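Local atomic coordinates of hypothetical protein (Corynebacterium diphtheriae, PDB entry 2P4G), a protein that probably acts as an NADP-dependent 5-amino-6-(5-phosphoribosylamino)uracil reductase in riboflavin biosynthesis. Residues A[172-177]-A[200-205]. Numbering follows the deposited sequence.
Sequences STNPLK and YRQALS. With EDO (1,2-ethanediol), chain L.
Leu176 reaches the helix 197-206 with a single methyl, CD1. It lies 3.5 Å from Ala203 CB and 3.4 Å from Gln202 CB, so it rests against the whole side chain of Ala203 and the first carbon of that of Gln202. No hydrogen bond joins the two segments. The side chain of Gln202 is extended beyond CG and passes beside the first turn of helix 175-184. Its amide end comes up against Pro175 CG, and the two side chains cross at about a right angle. The amides of Asn174 and Gln202 lie near each other with planes 20° apart.

Asn174 is the N-cap of helix 175-184. Its CG is anti to the backbone N (chi1 -172°), and OD1 accepts a weak hydrogen bond from Leu176 N at 3.1 Å. This bond ties the cap to the residue that makes the main apolar contact.

Further along, Tyr200 leaves the helix away from segment 172-177. Its OH hydrogen-bonds to Ile39 O and to O1 of a 1,2-ethanediol, probably from the crystallisation liquor, 3.0 Å away. Tyr200 packs on strands 35-43 and 190-195, and Ala203 on Ile193 of the latter. The contact joins the N-terminal turn of helix 175-184 to helix 197-206, the helices before and after strand 190-195 of the central mixed sheet, in the alpha/beta fold of the RibD C-terminal family.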
loop_
_atom_site.group_PDB
_atom_site.type_symbol
_atom_site.label_atom_id
_atom_site.label_comp_id
_atom_site.label_asym_id
_atom_site.label_seq_id
_atom_site.Cartn_x
_atom_site.Cartn_y
_atom_site.Cartn_z
ATOM N N SER A 172 17.104 1.227 -28.728
ATOM C CA SER A 172 17.425 2.333 -27.814
ATOM C C SER A 172 16.229 2.904 -27.057
ATOM O O SER A 172 16.318 3.189 -25.862
ATOM C CB SER A 172 18.064 3.463 -28.620
ATOM O OG SER A 172 17.452 3.565 -29.899
ATOM N N THR A 173 15.112 3.052 -27.762
ATOM C CA THR A 173 13.965 3.846 -27.311
ATOM C C THR A 173 13.181 3.276 -26.117
ATOM O O THR A 173 13.362 2.126 -25.713
ATOM C CB THR A 173 12.974 4.007 -28.472
ATOM O OG1 THR A 173 12.603 2.706 -28.947
ATOM C CG2 THR A 173 13.590 4.802 -29.612
ATOM N N ASN A 174 12.300 4.107 -25.567
ATOM C CA ASN A 174 11.406 3.712 -24.488
ATOM C C ASN A 174 10.025 3.382 -25.071
ATOM O O ASN A 174 9.402 4.241 -25.678
ATOM C CB ASN A 174 11.295 4.849 -23.466
ATOM C CG ASN A 174 10.529 4.455 -22.215
ATOM O OD1 ASN A 174 9.592 3.650 -22.248
ATOM N ND2 ASN A 174 10.919 5.037 -21.096
ATOM N N PRO A 175 9.533 2.149 -24.867
ATOM C CA PRO A 175 8.272 1.715 -25.486
ATOM C C PRO A 175 7.028 2.489 -25.038
ATOM O O PRO A 175 6.131 2.682 -25.838
ATOM C CB PRO A 175 8.152 0.256 -25.035
ATOM C CG PRO A 175 8.917 0.200 -23.758
ATOM C CD PRO A 175 10.101 1.090 -24.014
ATOM N N LEU A 176 6.962 2.903 -23.774
ATOM C CA LEU A 176 5.876 3.772 -23.295
ATOM C C LEU A 176 5.869 5.133 -23.985
ATOM O O LEU A 176 4.815 5.609 -24.376
ATOM C CB LEU A 176 5.937 3.994 -21.783
ATOM C CG LEU A 176 4.993 3.146 -20.945
ATOM C CD1 LEU A 176 5.175 3.464 -19.466
ATOM C CD2 LEU A 176 3.539 3.369 -21.371
ATOM N N LYS A 177 7.031 5.764 -24.098
ATOM C CA LYS A 177 7.173 7.028 -24.826
ATOM C C LYS A 177 6.669 6.838 -26.249
ATOM O O LYS A 177 5.950 7.681 -26.797
ATOM C CB LYS A 177 8.644 7.468 -24.826
ATOM C CG LYS A 177 9.086 8.394 -25.966
ATOM C CD LYS A 177 8.604 9.833 -25.789
ATOM C CE LYS A 177 9.473 10.806 -26.563
ATOM N NZ LYS A 177 9.060 12.211 -26.319
ATOM N N TYR A 200 3.382 0.915 -15.056
ATOM C CA TYR A 200 3.209 2.013 -14.090
ATOM C C TYR A 200 4.538 2.669 -13.802
ATOM O O TYR A 200 4.671 3.888 -13.846
ATOM C CB TYR A 200 2.661 1.507 -12.755
ATOM C CG TYR A 200 1.296 0.875 -12.788
ATOM C CD1 TYR A 200 0.271 1.404 -13.551
ATOM C CD2 TYR A 200 1.005 -0.206 -11.987
ATOM C CE1 TYR A 200 -0.977 0.840 -13.550
ATOM C CE2 TYR A 200 -0.248 -0.778 -11.998
ATOM C CZ TYR A 200 -1.224 -0.257 -12.781
ATOM O OH TYR A 200 -2.486 -0.831 -12.783
ATOM N N ARG A 201 5.531 1.836 -13.515
ATOM C CA ARG A 201 6.880 2.299 -13.188
ATOM C C ARG A 201 7.508 3.121 -14.307
ATOM O O ARG A 201 8.013 4.218 -14.069
ATOM C CB ARG A 201 7.756 1.087 -12.861
ATOM C CG ARG A 201 9.195 1.392 -12.385
ATOM C CD ARG A 201 9.230 2.372 -11.232
ATOM N NE ARG A 201 10.529 2.412 -10.543
ATOM C CZ ARG A 201 10.972 1.465 -9.719
ATOM N NH1 ARG A 201 10.226 0.399 -9.478
ATOM N NH2 ARG A 201 12.163 1.568 -9.132
ATOM N N GLN A 202 7.499 2.586 -15.521
ATOM C CA GLN A 202 8.082 3.299 -16.663
ATOM C C GLN A 202 7.362 4.631 -16.890
ATOM O O GLN A 202 7.995 5.610 -17.219
ATOM C CB GLN A 202 8.026 2.444 -17.943
ATOM C CG GLN A 202 8.954 1.212 -17.957
ATOM C CD GLN A 202 8.683 0.232 -19.131
ATOM O OE1 GLN A 202 7.677 -0.502 -19.155
ATOM N NE2 GLN A 202 9.597 0.232 -20.112
ATOM N N ALA A 203 6.042 4.658 -16.684
ATOM C CA ALA A 203 5.225 5.858 -16.918
ATOM C C ALA A 203 5.484 6.959 -15.880
ATOM O O ALA A 203 5.590 8.133 -16.216
ATOM C CB ALA A 203 3.723 5.474 -16.931
ATOM N N LEU A 204 5.547 6.565 -14.614
ATOM C CA LEU A 204 5.871 7.478 -13.525
ATOM C C LEU A 204 7.225 8.103 -13.711
ATOM O O LEU A 204 7.366 9.313 -13.586
ATOM C CB LEU A 204 5.832 6.758 -12.176
ATOM C CG LEU A 204 4.405 6.426 -11.741
ATOM C CD1 LEU A 204 4.359 5.343 -10.647
ATOM C CD2 LEU A 204 3.720 7.709 -11.305
ATOM N N SER A 205 8.224 7.287 -14.019
ATOM C CA SER A 205 9.582 7.810 -14.180
ATOM C C SER A 205 9.755 8.647 -15.451
ATOM O O SER A 205 10.638 9.477 -15.520
ATOM C CB SER A 205 10.608 6.681 -14.134
ATOM O OG SER A 205 10.589 5.945 -15.334
HETATM C C1 EDO L . -2.758 -3.731 -10.420
HETATM O O1 EDO L . -3.747 -2.849 -10.981
HETATM C C2 EDO L . -2.174 -4.608 -11.529
HETATM O O2 EDO L . -1.271 -3.834 -12.324
#